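PDB 1DC1: bsobi restriction endonuclease from Geobacillus stearothermophilus, which recognises the double-stranded DNA sequence 5'-CYCGRG-3' as a homodimer and cleaves it after the first C, leaving terminal 5'-phosphates. Local coordinates for residues L137-A149 with D177-W189. Numbering follows the deposited sequence.
Sequences LAQQKLTRAIISA and DYELETFAKGISW
Arg144 reaches from helix 137-149 into the type II turn Asp177-Leu180 and ties two acids together in a salt-bridge network. Its NH2 meets Asp177 OD1 at 2.8 Å on the syn side but tilted out of the carboxylate plane, nearly straight (168°), while NH1 donates to Asp177 O at 2.9 Å from above the carbonyl plane; Leu180 N reaches the same oxygen from the opposite face. NH1 also forms a short salt bridge with Glu181 OE1 (2.7 Å), weak as a hydrogen bond because the N-H points well off the oxygen; the carboxylate stands almost upright to the guanidinium. Glu181 gets there by folding back at chi2 (-87°), its CB and CG resting on the helix at Gln140 O and Thr143. A leucine in place of Arg144 would probably leave both carboxylates without their cation and the turn loosely tethered. The other oxygen of Asp177, OD2, is held by Tyr157 OH.

This helix packs on one face of the central mixed sheet of a PD-(D/E)XK nuclease fold, running almost parallel to strand 186-189 (16°). Branched aliphatics suit that interface: Ile147 sets CG2 on Ile187 CD1 of the strand (3.7 Å) and CD1 on Leu180 CD2 of the turn (3.9 Å), and the same CD1 also sits above one face of the Arg144 guanidinium, toward its rim.

Nearer the predicted magnesium ligand Asp212, Gln139 NE2 donates to Ala184 O at 3.2 Å. A water bridges Thr143 OG1, itself bonded to Tyr200 OH, with the carbonyls of Glu181 and Ala184.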
loop_
_atom_site.group_PDB
_atom_site.type_symbol
_atom_site.label_atom_id
_atom_site.label_comp_id
_atom_site.label_asym_id
_atom_site.label_seq_id
_atom_site.Cartn_x
_atom_site.Cartn_y
_atom_site.Cartn_z
ATOM N N LEU D 137 13.598 8.721 4.760
ATOM C CA LEU D 137 13.696 9.762 5.763
ATOM C C LEU D 137 13.508 9.213 7.164
ATOM O O LEU D 137 14.156 9.702 8.099
ATOM C CB LEU D 137 12.699 10.871 5.488
ATOM C CG LEU D 137 13.085 11.670 4.232
ATOM C CD1 LEU D 137 12.055 12.742 3.943
ATOM C CD2 LEU D 137 14.458 12.280 4.417
ATOM N N ALA D 138 12.638 8.203 7.321
ATOM C CA ALA D 138 12.418 7.582 8.624
ATOM C C ALA D 138 13.716 6.895 9.063
ATOM O O ALA D 138 14.166 7.030 10.209
ATOM C CB ALA D 138 11.327 6.566 8.549
ATOM N N GLN D 139 14.327 6.142 8.157
ATOM C CA GLN D 139 15.560 5.466 8.493
ATOM C C GLN D 139 16.576 6.531 8.909
ATOM O O GLN D 139 17.303 6.329 9.876
ATOM C CB GLN D 139 16.105 4.661 7.288
ATOM C CG GLN D 139 17.604 4.255 7.356
ATOM C CD GLN D 139 18.107 3.444 6.134
ATOM O OE1 GLN D 139 17.326 2.832 5.409
ATOM N NE2 GLN D 139 19.433 3.454 5.911
ATOM N N GLN D 140 16.653 7.651 8.180
ATOM C CA GLN D 140 17.607 8.701 8.531
ATOM C C GLN D 140 17.382 9.298 9.924
ATOM O O GLN D 140 18.354 9.639 10.632
ATOM C CB GLN D 140 17.590 9.811 7.491
ATOM C CG GLN D 140 18.156 9.325 6.158
ATOM C CD GLN D 140 17.926 10.335 5.064
ATOM O OE1 GLN D 140 17.675 11.506 5.335
ATOM N NE2 GLN D 140 18.017 9.895 3.823
ATOM N N LYS D 141 16.109 9.413 10.310
ATOM C CA LYS D 141 15.742 9.951 11.608
ATOM C C LYS D 141 16.224 9.025 12.725
ATOM O O LYS D 141 16.759 9.504 13.728
ATOM C CB LYS D 141 14.234 10.093 11.690
ATOM C CG LYS D 141 13.807 10.617 13.034
ATOM C CD LYS D 141 12.413 11.133 12.932
ATOM C CE LYS D 141 11.953 11.645 14.274
ATOM N NZ LYS D 141 10.581 12.177 14.153
ATOM N N LEU D 142 16.036 7.709 12.541
ATOM C CA LEU D 142 16.472 6.774 13.547
ATOM C C LEU D 142 18.005 6.785 13.647
ATOM O O LEU D 142 18.561 6.741 14.736
ATOM C CB LEU D 142 16.001 5.364 13.227
ATOM C CG LEU D 142 16.343 4.387 14.368
ATOM C CD1 LEU D 142 15.475 4.737 15.566
ATOM C CD2 LEU D 142 16.129 2.925 13.958
ATOM N N THR D 143 18.697 6.839 12.509
ATOM C CA THR D 143 20.160 6.865 12.521
ATOM C C THR D 143 20.665 8.133 13.243
ATOM O O THR D 143 21.629 8.079 14.017
ATOM C CB THR D 143 20.754 6.841 11.088
ATOM O OG1 THR D 143 20.482 5.584 10.485
ATOM C CG2 THR D 143 22.250 6.995 11.125
ATOM N N ARG D 144 20.020 9.269 12.983
ATOM C CA ARG D 144 20.426 10.521 13.630
ATOM C C ARG D 144 20.294 10.345 15.136
ATOM O O ARG D 144 21.168 10.793 15.884
ATOM C CB ARG D 144 19.549 11.687 13.157
ATOM C CG ARG D 144 19.863 13.020 13.783
ATOM C CD ARG D 144 21.163 13.542 13.177
ATOM N NE ARG D 144 22.290 13.404 14.109
ATOM C CZ ARG D 144 23.578 13.579 13.805
ATOM N NH1 ARG D 144 23.970 13.904 12.574
ATOM N NH2 ARG D 144 24.470 13.480 14.779
ATOM N N ALA D 145 19.209 9.707 15.589
ATOM C CA ALA D 145 19.007 9.469 17.031
ATOM C C ALA D 145 20.103 8.525 17.620
ATOM O O ALA D 145 20.594 8.736 18.724
ATOM C CB ALA D 145 17.613 8.900 17.271
ATOM N N ILE D 146 20.492 7.513 16.851
ATOM C CA ILE D 146 21.513 6.552 17.230
ATOM C C ILE D 146 22.882 7.235 17.313
ATOM O O ILE D 146 23.549 7.118 18.333
ATOM C CB ILE D 146 21.591 5.384 16.187
ATOM C CG1 ILE D 146 20.270 4.552 16.216
ATOM C CG2 ILE D 146 22.926 4.550 16.417
ATOM C CD1 ILE D 146 20.372 3.258 16.936
ATOM N N ILE D 147 23.313 7.927 16.259
ATOM C CA ILE D 147 24.619 8.606 16.311
ATOM C C ILE D 147 24.665 9.733 17.347
ATOM O O ILE D 147 25.678 9.918 17.999
ATOM C CB ILE D 147 25.138 9.042 14.876
ATOM C CG1 ILE D 147 24.306 10.141 14.234
ATOM C CG2 ILE D 147 25.150 7.785 13.970
ATOM C CD1 ILE D 147 24.764 10.406 12.816
ATOM N N SER D 148 23.566 10.455 17.552
ATOM C CA SER D 148 23.578 11.468 18.603
ATOM C C SER D 148 23.715 10.810 19.969
ATOM O O SER D 148 24.441 11.318 20.822
ATOM C CB SER D 148 22.328 12.318 18.561
ATOM O OG SER D 148 22.564 13.301 17.586
ATOM N N ALA D 149 23.032 9.693 20.187
ATOM C CA ALA D 149 23.170 8.981 21.445
ATOM C C ALA D 149 24.644 8.556 21.675
ATOM O O ALA D 149 25.145 8.643 22.796
ATOM C CB ALA D 149 22.275 7.752 21.464
ATOM N N ASP D 177 29.651 14.977 12.505
ATOM C CA ASP D 177 28.831 14.049 11.756
ATOM C C ASP D 177 27.454 14.649 11.347
ATOM O O ASP D 177 26.472 13.938 11.103
ATOM C CB ASP D 177 28.732 12.708 12.528
ATOM C CG ASP D 177 27.886 12.801 13.780
ATOM O OD1 ASP D 177 27.070 13.746 13.881
ATOM O OD2 ASP D 177 28.013 11.918 14.659
ATOM N N TYR D 178 27.405 15.973 11.241
ATOM C CA TYR D 178 26.201 16.653 10.791
ATOM C C TYR D 178 25.693 15.975 9.516
ATOM O O TYR D 178 26.441 15.823 8.528
ATOM C CB TYR D 178 26.535 18.098 10.477
ATOM C CG TYR D 178 25.358 18.906 10.064
ATOM C CD1 TYR D 178 25.030 19.058 8.713
ATOM C CD2 TYR D 178 24.602 19.580 11.019
ATOM C CE1 TYR D 178 23.971 19.873 8.326
ATOM C CE2 TYR D 178 23.539 20.407 10.653
ATOM C CZ TYR D 178 23.219 20.557 9.305
ATOM O OH TYR D 178 22.161 21.386 8.948
ATOM N N GLU D 179 24.432 15.567 9.529
ATOM C CA GLU D 179 23.825 14.924 8.369
ATOM C C GLU D 179 24.462 13.643 7.860
ATOM O O GLU D 179 24.196 13.255 6.713
ATOM C CB GLU D 179 23.734 15.892 7.183
ATOM C CG GLU D 179 22.515 16.789 7.253
ATOM C CD GLU D 179 22.377 17.714 6.048
ATOM O OE1 GLU D 179 23.322 17.785 5.215
ATOM O OE2 GLU D 179 21.312 18.375 5.942
ATOM N N LEU D 180 25.309 12.996 8.677
ATOM C CA LEU D 180 25.913 11.699 8.276
ATOM C C LEU D 180 24.806 10.626 8.055
ATOM O O LEU D 180 24.980 9.733 7.208
ATOM C CB LEU D 180 26.939 11.183 9.320
ATOM C CG LEU D 180 27.610 9.797 9.134
ATOM C CD1 LEU D 180 29.044 9.808 9.662
ATOM C CD2 LEU D 180 26.805 8.758 9.898
ATOM N N GLU D 181 23.684 10.746 8.788
ATOM C CA GLU D 181 22.558 9.826 8.695
ATOM C C GLU D 181 21.906 9.758 7.290
ATOM O O GLU D 181 21.242 8.778 6.916
ATOM C CB GLU D 181 21.580 10.204 9.776
ATOM C CG GLU D 181 20.869 11.504 9.532
ATOM C CD GLU D 181 21.625 12.723 10.041
ATOM O OE1 GLU D 181 22.765 12.593 10.531
ATOM O OE2 GLU D 181 21.057 13.834 9.929
ATOM N N THR D 182 22.138 10.799 6.503
ATOM C CA THR D 182 21.637 10.880 5.139
ATOM C C THR D 182 22.196 9.775 4.279
ATOM O O THR D 182 21.569 9.342 3.313
ATOM C CB THR D 182 22.055 12.211 4.462
ATOM O OG1 THR D 182 21.452 13.308 5.151
ATOM C CG2 THR D 182 21.614 12.204 3.028
ATOM N N PHE D 183 23.396 9.326 4.613
ATOM C CA PHE D 183 24.047 8.296 3.810
ATOM C C PHE D 183 24.542 7.075 4.518
ATOM O O PHE D 183 25.376 6.357 3.989
ATOM C CB PHE D 183 25.222 8.900 3.081
ATOM C CG PHE D 183 24.820 9.898 2.074
ATOM C CD1 PHE D 183 24.010 9.509 1.001
ATOM C CD2 PHE D 183 25.245 11.210 2.191
ATOM C CE1 PHE D 183 23.625 10.407 0.047
ATOM C CE2 PHE D 183 24.877 12.128 1.253
ATOM C CZ PHE D 183 24.056 11.725 0.162
ATOM N N ALA D 184 24.043 6.845 5.717
ATOM C CA ALA D 184 24.476 5.700 6.460
ATOM C C ALA D 184 23.569 4.485 6.301
ATOM O O ALA D 184 22.372 4.519 6.631
ATOM C CB ALA D 184 24.642 6.050 7.946
ATOM N N LYS D 185 24.201 3.412 5.805
ATOM C CA LYS D 185 23.613 2.094 5.589
ATOM C C LYS D 185 23.774 1.287 6.891
ATOM O O LYS D 185 23.002 0.389 7.182
ATOM C CB LYS D 185 24.358 1.428 4.396
ATOM C CG LYS D 185 24.274 -0.099 4.236
ATOM C CD LYS D 185 22.831 -0.585 4.140
ATOM C CE LYS D 185 22.744 -2.089 3.915
ATOM N NZ LYS D 185 21.527 -2.393 3.098
ATOM N N GLY D 186 24.783 1.635 7.684
ATOM C CA GLY D 186 25.036 0.925 8.930
ATOM C C GLY D 186 25.926 1.750 9.852
ATOM O O GLY D 186 26.586 2.692 9.404
ATOM N N ILE D 187 25.943 1.400 11.134
ATOM C CA ILE D 187 26.737 2.117 12.135
ATOM C C ILE D 187 27.295 1.024 13.014
ATOM O O ILE D 187 26.606 0.018 13.285
ATOM C CB ILE D 187 25.852 3.056 12.994
ATOM C CG1 ILE D 187 25.213 4.125 12.087
ATOM C CG2 ILE D 187 26.647 3.633 14.210
ATOM C CD1 ILE D 187 26.184 5.154 11.561
ATOM N N SER D 188 28.533 1.202 13.447
ATOM C CA SER D 188 29.156 0.198 14.283
ATOM C C SER D 188 29.869 0.813 15.476
ATOM O O SER D 188 30.543 1.814 15.333
ATOM C CB SER D 188 30.129 -0.585 13.420
ATOM O OG SER D 188 30.625 -1.679 14.157
ATOM N N TRP D 189 29.749 0.215 16.651
ATOM C CA TRP D 189 30.418 0.733 17.854
ATOM C C TRP D 189 30.834 -0.408 18.810
ATOM O O TRP D 189 30.603 -1.612 18.561
ATOM C CB TRP D 189 29.501 1.679 18.644
ATOM C CG TRP D 189 28.244 0.988 19.163
ATOM C CD1 TRP D 189 28.030 0.440 20.423
ATOM C CD2 TRP D 189 27.010 0.778 18.414
ATOM N NE1 TRP D 189 26.738 -0.078 20.486
ATOM C CE2 TRP D 189 26.098 0.111 19.281
ATOM C CE3 TRP D 189 26.599 1.096 17.099
ATOM C CZ2 TRP D 189 24.781 -0.245 18.857
ATOM C CZ3 TRP D 189 25.295 0.751 16.682
ATOM C CH2 TRP D 189 24.410 0.094 17.547
HETATM O O HOH W 1 20.905 6.127 7.807
#